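Local coordinates for DUF2666 domain-containing protein (Pyrococcus furiosus, PDB 3V68) that belongs to the DUF2666 family, is of largely unknown function and probably binds double-stranded DNA, at residues 5-11 with 135-141; 16-22 with 123-128; 2-6 with 142-147. All coordinates share one frame; numbering follows the deposited sequence.

Contact 1: 5-11 with 135-141; sequences ILEFTAK and DHINFTA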
loop_
_atom_site.group_PDB
_atom_site.type_symbol
_atom_site.label_atom_id
_atom_site.label_comp_id
_atom_site.label_asym_id
_atom_site.label_seq_id
_atom_site.Cartn_x
_atom_site.Cartn_y
_atom_site.Cartn_z
ATOM N N ILE A 5 15.734 0.023 17.729
ATOM C CA ILE A 5 14.391 0.550 17.915
ATOM C C ILE A 5 13.526 0.133 16.726
ATOM O O ILE A 5 14.007 0.038 15.599
ATOM C CB ILE A 5 14.408 2.103 18.066
ATOM C CG1 ILE A 5 13.036 2.633 18.500
ATOM C CG2 ILE A 5 14.911 2.777 16.781
ATOM C CD1 ILE A 5 13.020 4.101 18.899
ATOM N N LEU A 6 12.254 -0.136 16.992
ATOM C CA LEU A 6 11.300 -0.379 15.926
ATOM C C LEU A 6 9.956 0.123 16.395
ATOM O O LEU A 6 9.311 -0.513 17.223
ATOM C CB LEU A 6 11.239 -1.866 15.581
ATOM C CG LEU A 6 10.478 -2.289 14.328
ATOM C CD1 LEU A 6 10.883 -1.451 13.112
ATOM C CD2 LEU A 6 10.701 -3.764 14.057
ATOM N N GLU A 7 9.547 1.279 15.884
ATOM C CA GLU A 7 8.330 1.915 16.364
ATOM C C GLU A 7 7.574 2.681 15.292
ATOM O O GLU A 7 8.162 3.209 14.337
ATOM C CB GLU A 7 8.617 2.831 17.560
ATOM C CG GLU A 7 9.505 4.023 17.269
ATOM C CD GLU A 7 9.529 5.022 18.414
ATOM O OE1 GLU A 7 9.409 6.235 18.138
ATOM O OE2 GLU A 7 9.666 4.596 19.585
ATOM N N PHE A 8 6.258 2.713 15.465
ATOM C CA PHE A 8 5.378 3.540 14.665
ATOM C C PHE A 8 4.392 4.242 15.584
ATOM O O PHE A 8 3.708 3.595 16.374
ATOM C CB PHE A 8 4.609 2.705 13.631
ATOM C CG PHE A 8 3.604 3.503 12.857
ATOM C CD1 PHE A 8 4.017 4.354 11.838
ATOM C CD2 PHE A 8 2.243 3.430 13.163
ATOM C CE1 PHE A 8 3.097 5.118 11.127
ATOM C CE2 PHE A 8 1.315 4.192 12.453
ATOM C CZ PHE A 8 1.742 5.035 11.436
ATOM N N THR A 9 4.325 5.565 15.482
ATOM C CA THR A 9 3.254 6.316 16.135
ATOM C C THR A 9 2.674 7.326 15.160
ATOM O O THR A 9 3.364 7.798 14.252
ATOM C CB THR A 9 3.687 7.040 17.450
ATOM O OG1 THR A 9 4.620 8.088 17.162
ATOM C CG2 THR A 9 4.303 6.070 18.457
ATOM N N ALA A 10 1.395 7.633 15.343
ATOM C CA ALA A 10 0.720 8.649 14.555
ATOM C C ALA A 10 -0.220 9.412 15.465
ATOM O O ALA A 10 -0.862 8.828 16.338
ATOM C CB ALA A 10 -0.051 8.018 13.404
ATOM N N LYS A 11 -0.275 10.724 15.267
ATOM C CA LYS A 11 -1.182 11.591 16.003
ATOM C C LYS A 11 -1.619 12.702 15.058
ATOM O O LYS A 11 -0.811 13.537 14.663
ATOM C CB LYS A 11 -0.490 12.161 17.245
ATOM C CG LYS A 11 -1.325 13.167 18.025
ATOM C CD LYS A 11 -0.602 13.613 19.288
ATOM C CE LYS A 11 -1.346 14.745 19.981
ATOM N NZ LYS A 11 -1.166 16.054 19.291
ATOM N N ASP A 135 1.033 16.931 16.735
ATOM C CA ASP A 135 0.570 16.045 15.672
ATOM C C ASP A 135 1.758 15.634 14.809
ATOM O O ASP A 135 2.642 16.447 14.532
ATOM C CB ASP A 135 -0.496 16.740 14.814
ATOM C CG ASP A 135 -1.875 16.747 15.463
ATOM O OD1 ASP A 135 -2.031 16.231 16.593
ATOM O OD2 ASP A 135 -2.813 17.279 14.833
ATOM N N HIS A 136 1.783 14.370 14.395
ATOM C CA HIS A 136 2.943 13.821 13.694
ATOM C C HIS A 136 2.665 12.450 13.092
ATOM O O HIS A 136 1.688 11.786 13.441
ATOM C CB HIS A 136 4.124 13.674 14.661
ATOM C CG HIS A 136 3.921 12.599 15.683
ATOM N ND1 HIS A 136 3.200 12.805 16.839
ATOM C CD2 HIS A 136 4.298 11.298 15.699
ATOM C CE1 HIS A 136 3.167 11.684 17.539
ATOM N NE2 HIS A 136 3.819 10.752 16.866
ATOM N N ILE A 137 3.552 12.044 12.189
ATOM C CA ILE A 137 3.700 10.655 11.774
ATOM C C ILE A 137 5.136 10.270 12.112
ATOM O O ILE A 137 6.060 11.036 11.844
ATOM C CB ILE A 137 3.484 10.477 10.247
ATOM C CG1 ILE A 137 2.183 11.155 9.772
ATOM C CG2 ILE A 137 3.555 8.991 9.853
ATOM C CD1 ILE A 137 0.896 10.554 10.312
ATOM N N ASN A 138 5.326 9.093 12.701
ATOM C CA ASN A 138 6.664 8.639 13.077
ATOM C C ASN A 138 6.887 7.144 12.846
ATOM O O ASN A 138 6.313 6.310 13.551
ATOM C CB ASN A 138 6.959 9.020 14.539
ATOM C CG ASN A 138 8.159 8.285 15.110
ATOM O OD1 ASN A 138 9.185 8.122 14.446
ATOM N ND2 ASN A 138 8.030 7.828 16.354
ATOM N N PHE A 139 7.709 6.819 11.850
ATOM C CA PHE A 139 8.231 5.466 11.673
ATOM C C PHE A 139 9.735 5.506 11.880
ATOM O O PHE A 139 10.458 6.135 11.107
ATOM C CB PHE A 139 7.909 4.905 10.279
ATOM C CG PHE A 139 8.411 3.496 10.055
ATOM C CD1 PHE A 139 7.605 2.409 10.363
ATOM C CD2 PHE A 139 9.690 3.257 9.547
ATOM C CE1 PHE A 139 8.049 1.106 10.164
ATOM C CE2 PHE A 139 10.153 1.956 9.348
ATOM C CZ PHE A 139 9.327 0.873 9.661
ATOM N N THR A 140 10.203 4.823 12.917
ATOM C CA THR A 140 11.624 4.795 13.231
ATOM C C THR A 140 12.069 3.354 13.393
ATOM O O THR A 140 11.484 2.599 14.176
ATOM C CB THR A 140 11.939 5.617 14.507
ATOM O OG1 THR A 140 11.604 6.988 14.282
ATOM C CG2 THR A 140 13.415 5.528 14.868
ATOM N N ALA A 141 13.088 2.976 12.628
ATOM C CA ALA A 141 13.621 1.626 12.660
ATOM C C ALA A 141 15.136 1.638 12.685
ATOM O O ALA A 141 15.774 2.276 11.845
ATOM C CB ALA A 141 13.123 0.831 11.455
#
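The two central strands of a four-stranded antiparallel sheet meet here, 5-11 from the first DUF2666 sequence repeat and 135-141 from the second, so that E7 pairs with T140, T9 with N138 and K11 with H136 through the backbone. Each of these hydrogen-bonded pairs closes two N-H...O=C bonds; that from T140 N to E7 O is nearly straight, at 170°. The face bearing E7, T9, H136, N138 and T140 is polar. A chi1 of 165° carries the N138 amide toward E7, where ND2 donates to OE1 (2.8 Å); OE1 lies close to the amide plane, while ND2 meets it from the anti side, 23° out of the carboxylate plane. N138 OD1 accepts from T140 OG1 at 2.7 Å, so both ends of the amide are held, while E7 OE2 forms a salt bridge with R131. A leucine in place of N138 would probably leave E7 OE1 and T140 OG1 each without this mate and set the E7 carboxylate freer to turn. T9 OG1 and H136 NE2 share a hydrogen bond (2.8 Å) in the ring plane. On the other face, where L6 and F8 pack on helix 26-43 and F139 on V148, CD1 of L6 touches A141 CB at 3.6 Å. Beyond the H136 pair, K11 extends across D135 and bends at its last torsion, bringing NZ 2.8 Å from D135 OD1 in a salt bridge.

Contact 2: 16-22 with 123-128; sequences IVGENVE and IEGLKI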
loop_
_atom_site.group_PDB
_atom_site.type_symbol
_atom_site.label_atom_id
_atom_site.label_comp_id
_atom_site.label_asym_id
_atom_site.label_seq_id
_atom_site.Cartn_x
_atom_site.Cartn_y
_atom_site.Cartn_z
ATOM N N ILE A 16 -4.959 8.592 16.773
ATOM C CA ILE A 16 -3.824 8.496 17.690
ATOM C C ILE A 16 -3.523 7.026 17.993
ATOM O O ILE A 16 -4.258 6.365 18.738
ATOM C CB ILE A 16 -4.057 9.293 19.016
ATOM C CG1 ILE A 16 -4.498 10.733 18.726
ATOM C CG2 ILE A 16 -2.790 9.287 19.862
ATOM C CD1 ILE A 16 -5.191 11.437 19.892
ATOM N N VAL A 17 -2.450 6.516 17.395
ATOM C CA VAL A 17 -2.058 5.112 17.571
ATOM C C VAL A 17 -0.551 4.976 17.758
ATOM O O VAL A 17 0.215 5.882 17.417
ATOM C CB VAL A 17 -2.535 4.190 16.403
ATOM C CG1 VAL A 17 -4.062 4.176 16.293
ATOM C CG2 VAL A 17 -1.872 4.576 15.069
ATOM N N GLY A 18 -0.133 3.849 18.323
ATOM C CA GLY A 18 1.286 3.610 18.570
ATOM C C GLY A 18 1.582 2.146 18.803
ATOM O O GLY A 18 0.841 1.453 19.507
ATOM N N GLU A 19 2.666 1.670 18.199
ATOM C CA GLU A 19 3.111 0.294 18.399
ATOM C C GLU A 19 4.620 0.212 18.242
ATOM O O GLU A 19 5.215 0.980 17.490
ATOM C CB GLU A 19 2.417 -0.647 17.411
ATOM C CG GLU A 19 2.523 -2.121 17.769
ATOM C CD GLU A 19 1.417 -2.952 17.153
ATOM O OE1 GLU A 19 1.720 -3.796 16.287
ATOM O OE2 GLU A 19 0.247 -2.759 17.544
ATOM N N ASN A 20 5.232 -0.711 18.972
ATOM C CA ASN A 20 6.656 -0.973 18.836
ATOM C C ASN A 20 6.945 -2.456 18.994
ATOM O O ASN A 20 6.061 -3.239 19.352
ATOM C CB ASN A 20 7.454 -0.164 19.868
ATOM C CG ASN A 20 7.249 -0.662 21.287
ATOM O OD1 ASN A 20 6.249 -1.311 21.588
ATOM N ND2 ASN A 20 8.198 -0.357 22.166
ATOM N N VAL A 21 8.184 -2.830 18.707
ATOM C CA VAL A 21 8.678 -4.169 18.983
ATOM C C VAL A 21 9.680 -4.067 20.121
ATOM O O VAL A 21 10.504 -3.152 20.147
ATOM C CB VAL A 21 9.327 -4.799 17.732
ATOM C CG1 VAL A 21 9.964 -6.148 18.058
ATOM C CG2 VAL A 21 8.286 -4.962 16.649
ATOM N N GLU A 22 9.581 -4.990 21.072
ATOM C CA GLU A 22 10.527 -5.055 22.181
ATOM C C GLU A 22 11.212 -6.418 22.236
ATOM O O GLU A 22 12.326 -6.541 22.748
ATOM C CB GLU A 22 9.826 -4.735 23.502
ATOM C CG GLU A 22 9.463 -3.261 23.637
ATOM C CD GLU A 22 8.623 -2.959 24.862
ATOM O OE1 GLU A 22 8.762 -3.671 25.878
ATOM O OE2 GLU A 22 7.830 -1.995 24.804
ATOM N N ILE A 123 -3.204 -1.342 13.441
ATOM C CA ILE A 123 -2.876 -0.777 14.740
ATOM C C ILE A 123 -3.998 0.178 15.144
ATOM O O ILE A 123 -4.210 1.205 14.502
ATOM C CB ILE A 123 -1.516 -0.044 14.702
ATOM C CG1 ILE A 123 -0.418 -0.972 14.166
ATOM C CG2 ILE A 123 -1.159 0.487 16.094
ATOM C CD1 ILE A 123 0.873 -0.268 13.791
ATOM N N GLU A 124 -4.712 -0.171 16.212
ATOM C CA GLU A 124 -5.898 0.583 16.632
ATOM C C GLU A 124 -5.732 1.276 17.978
ATOM O O GLU A 124 -6.512 2.167 18.324
ATOM C CB GLU A 124 -7.127 -0.334 16.674
ATOM C CG GLU A 124 -7.505 -0.954 15.331
ATOM C CD GLU A 124 -8.169 0.027 14.373
ATOM O OE1 GLU A 124 -8.476 1.170 14.775
ATOM O OE2 GLU A 124 -8.390 -0.355 13.205
ATOM N N GLY A 125 -4.723 0.858 18.736
ATOM C CA GLY A 125 -4.505 1.394 20.073
ATOM C C GLY A 125 -3.140 2.016 20.258
ATOM O O GLY A 125 -2.354 2.123 19.311
ATOM N N LEU A 126 -2.870 2.425 21.491
ATOM C CA LEU A 126 -1.602 3.033 21.867
ATOM C C LEU A 126 -0.815 2.102 22.784
ATOM O O LEU A 126 -0.890 2.220 24.009
ATOM C CB LEU A 126 -1.852 4.368 22.573
ATOM C CG LEU A 126 -2.126 5.609 21.730
ATOM C CD1 LEU A 126 -2.736 6.692 22.605
ATOM C CD2 LEU A 126 -0.846 6.109 21.072
ATOM N N LYS A 127 -0.073 1.167 22.192
ATOM C CA LYS A 127 0.772 0.241 22.956
ATOM C C LYS A 127 1.838 1.045 23.692
ATOM O O LYS A 127 2.138 0.790 24.862
ATOM C CB LYS A 127 1.415 -0.794 22.026
ATOM C CG LYS A 127 2.344 -1.807 22.705
ATOM C CD LYS A 127 2.983 -2.719 21.663
ATOM C CE LYS A 127 3.768 -3.865 22.287
ATOM N NZ LYS A 127 5.063 -3.427 22.876
ATOM N N ILE A 128 2.410 2.006 22.973
ATOM C CA ILE A 128 3.278 3.020 23.539
ATOM C C ILE A 128 2.601 4.359 23.299
ATOM O O ILE A 128 1.744 4.476 22.416
ATOM C CB ILE A 128 4.688 3.004 22.886
ATOM C CG1 ILE A 128 4.591 3.130 21.356
ATOM C CG2 ILE A 128 5.439 1.740 23.289
ATOM C CD1 ILE A 128 5.910 3.408 20.657
#
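G18 joins edge strand 15-20 to the loop 123-128 by two backbone bonds. Its N donates to G125 O (3.0 Å, 167°), and its O accepts from K127 N at 2.9 Å, a more bent bond whose donor stands 34° out of the carbonyl plane. The I128 carbonyl oxygen, buried by the contact, has no polar partner in the model. Farther along, the extended chain of K127 crosses N20 at about a right angle and turns at its last torsion (chi4 -74°), so that NZ donates to N20 OD1 at 2.7 Å. The amide's other end, ND2, donates to the anti lone pair of E22 OE2 at 3.1 Å; N20 thus links the lysine to the carboxylate, which K127 NZ meets in a long salt bridge. The carboxylate of E19 lies against I123, with OE2 3.8 Å from CG2, but its charge is met by R35. Apolar pairs are I16 CG2 with L126 CD1 (3.8 Å) and V17 CB with I123 CG2 (4.0 Å); I128 CG2 also packs against the N20 amide. The loop thus borders the outer strand, with I123 touching F8 of strand 5-12 and R35 and V36 of helix 26-43, while I128 touches T9.

Contact 3: 2-6 with 142-147; sequences IERIL and RYGSWI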
loop_
_atom_site.group_PDB
_atom_site.type_symbol
_atom_site.label_atom_id
_atom_site.label_comp_id
_atom_site.label_asym_id
_atom_site.label_seq_id
_atom_site.Cartn_x
_atom_site.Cartn_y
_atom_site.Cartn_z
ATOM N N ILE A 2 21.659 5.633 15.632
ATOM C CA ILE A 2 20.799 5.436 16.839
ATOM C C ILE A 2 20.760 3.960 17.239
ATOM O O ILE A 2 21.038 3.083 16.418
ATOM C CB ILE A 2 19.358 5.992 16.627
ATOM C CG1 ILE A 2 18.676 5.320 15.426
ATOM C CG2 ILE A 2 19.393 7.516 16.470
ATOM C CD1 ILE A 2 17.196 5.638 15.278
ATOM N N GLU A 3 20.426 3.690 18.500
ATOM C CA GLU A 3 20.374 2.313 18.991
ATOM C C GLU A 3 19.106 1.585 18.539
ATOM O O GLU A 3 18.178 2.204 18.013
ATOM C CB GLU A 3 20.525 2.257 20.521
ATOM C CG GLU A 3 21.882 2.742 21.058
ATOM C CD GLU A 3 23.087 2.021 20.449
ATOM O OE1 GLU A 3 23.005 0.800 20.182
ATOM O OE2 GLU A 3 24.127 2.684 20.244
ATOM N N ARG A 4 19.088 0.269 18.751
ATOM C CA ARG A 4 17.987 -0.597 18.325
ATOM C C ARG A 4 16.613 -0.069 18.721
ATOM O O ARG A 4 16.360 0.232 19.889
ATOM C CB ARG A 4 18.179 -2.011 18.870
ATOM C CG ARG A 4 17.062 -2.980 18.502
ATOM C CD ARG A 4 17.352 -4.361 19.040
ATOM N NE ARG A 4 18.462 -4.985 18.326
ATOM C CZ ARG A 4 18.963 -6.185 18.603
ATOM N NH1 ARG A 4 18.464 -6.915 19.592
ATOM N NH2 ARG A 4 19.973 -6.656 17.884
ATOM N N ILE A 5 15.734 0.023 17.729
ATOM C CA ILE A 5 14.391 0.550 17.915
ATOM C C ILE A 5 13.526 0.133 16.726
ATOM O O ILE A 5 14.007 0.038 15.599
ATOM C CB ILE A 5 14.408 2.103 18.066
ATOM C CG1 ILE A 5 13.036 2.633 18.500
ATOM C CG2 ILE A 5 14.911 2.777 16.781
ATOM C CD1 ILE A 5 13.020 4.101 18.899
ATOM N N LEU A 6 12.254 -0.136 16.992
ATOM C CA LEU A 6 11.300 -0.379 15.926
ATOM C C LEU A 6 9.956 0.123 16.395
ATOM O O LEU A 6 9.311 -0.513 17.223
ATOM C CB LEU A 6 11.239 -1.866 15.581
ATOM C CG LEU A 6 10.478 -2.289 14.328
ATOM C CD1 LEU A 6 10.883 -1.451 13.112
ATOM C CD2 LEU A 6 10.701 -3.764 14.057
ATOM N N ARG A 142 15.706 0.946 13.666
ATOM C CA ARG A 142 17.117 0.594 13.629
ATOM C C ARG A 142 17.293 -0.832 14.135
ATOM O O ARG A 142 16.977 -1.141 15.288
ATOM C CB ARG A 142 17.973 1.572 14.436
ATOM C CG ARG A 142 19.470 1.496 14.087
ATOM C CD ARG A 142 20.203 0.409 14.876
ATOM N NE ARG A 142 21.525 0.119 14.319
ATOM C CZ ARG A 142 22.509 -0.489 14.977
ATOM N NH1 ARG A 142 22.343 -0.877 16.237
ATOM N NH2 ARG A 142 23.671 -0.705 14.374
ATOM N N TYR A 143 17.789 -1.695 13.255
ATOM C CA TYR A 143 18.025 -3.092 13.588
ATOM C C TYR A 143 19.145 -3.628 12.710
ATOM O O TYR A 143 19.013 -3.689 11.486
ATOM C CB TYR A 143 16.747 -3.919 13.407
ATOM C CG TYR A 143 16.850 -5.315 13.974
ATOM C CD1 TYR A 143 16.924 -5.521 15.350
ATOM C CD2 TYR A 143 16.876 -6.431 13.139
ATOM C CE1 TYR A 143 17.026 -6.801 15.882
ATOM C CE2 TYR A 143 16.975 -7.718 13.664
ATOM C CZ TYR A 143 17.051 -7.892 15.035
ATOM O OH TYR A 143 17.148 -9.153 15.574
ATOM N N GLY A 144 20.248 -4.013 13.347
ATOM C CA GLY A 144 21.455 -4.385 12.623
ATOM C C GLY A 144 21.943 -3.208 11.804
ATOM O O GLY A 144 22.040 -2.088 12.309
ATOM N N SER A 145 22.217 -3.454 10.528
ATOM C CA SER A 145 22.660 -2.400 9.619
ATOM C C SER A 145 21.488 -1.653 8.974
ATOM O O SER A 145 21.694 -0.697 8.228
ATOM C CB SER A 145 23.586 -2.975 8.544
ATOM O OG SER A 145 22.929 -3.970 7.779
ATOM N N TRP A 146 20.264 -2.089 9.273
ATOM C CA TRP A 146 19.055 -1.498 8.702
ATOM C C TRP A 146 18.545 -0.324 9.535
ATOM O O TRP A 146 18.164 -0.489 10.698
ATOM C CB TRP A 146 17.961 -2.569 8.552
ATOM C CG TRP A 146 16.630 -2.050 8.065
ATOM C CD1 TRP A 146 16.385 -1.387 6.897
ATOM C CD2 TRP A 146 15.363 -2.181 8.726
ATOM N NE1 TRP A 146 15.046 -1.085 6.796
ATOM C CE2 TRP A 146 14.397 -1.558 7.905
ATOM C CE3 TRP A 146 14.953 -2.756 9.937
ATOM C CZ2 TRP A 146 13.042 -1.498 8.254
ATOM C CZ3 TRP A 146 13.605 -2.694 10.286
ATOM C CH2 TRP A 146 12.666 -2.071 9.441
ATOM N N ILE A 147 18.538 0.861 8.927
ATOM C CA ILE A 147 18.006 2.057 9.570
ATOM C C ILE A 147 17.084 2.836 8.631
ATOM O O ILE A 147 17.455 3.147 7.495
ATOM C CB ILE A 147 19.128 2.984 10.128
ATOM C CG1 ILE A 147 18.516 4.225 10.789
ATOM C CG2 ILE A 147 20.129 3.366 9.038
ATOM C CD1 ILE A 147 19.411 4.878 11.820
HETATM O O HOH W 1 20.564 -3.433 16.431
#
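R4 runs alongside Y143, both side chains pointing the same way, at the end of the sheet where strand 136-143 turns into strand 146-153. From its CB, 3.9 Å from R142 O, the R4 chain passes CG, 3.7 Å from that same oxygen, and CD, at the edge of the Y143 ring. A bend at chi3 (-70°) brings NE to 3.4 Å from Y143 CE1. CZ lies equally near CE1, which sits over one face of the guanidinium, with the two planes 50° apart; NH2 approaches CE1 to 3.6 Å and NH1, the more distant branch, to 4.0 Å. NE donates to a water that also accepts from G144 N, tying the arginine to the type II' turn Y143-W146. In the backbone, I5 and R142 form a hydrogen-bonded antiparallel pair, R142 N lying 2.7 Å from I5 O. The aliphatic part of R142 runs counter to the I2 side chain, its CD 3.2 Å from I2 O. I2 CG1 meets I147 CD1, and L6 CD1 the benzene part of the W146 indole. F24 meets R4, through a cation-pi contact, and the Y143 ring; I29 of helix 26-43 touches Y143, and W146 packs on K177 and F181 of helix 160-181.

All three contacts reach one antiparallel sheet, ordered 15-20, 5-12, 136-143, 146-153, contact 2 through strand 15-20, which its loop borders. Contact 1 is the central seam, and contact 3 continues that seam to the hairpin turn, sharing I5 and L6; their centres are about 14 Å apart, and A141 CB lies 3.6 Å from W146 CH2. Contact 2 borders the opposite side of strand 5-12, its centre about 9 Å from that of contact 1, with E19 N 2.8 Å from F8 O. Contacts 2 and 3, with centres about 18 Å apart, meet where V21 N lies 3.0 Å from L6 O. Strand 5-12 thus links the loop 123-128 with the hairpin of the second sequence repeat.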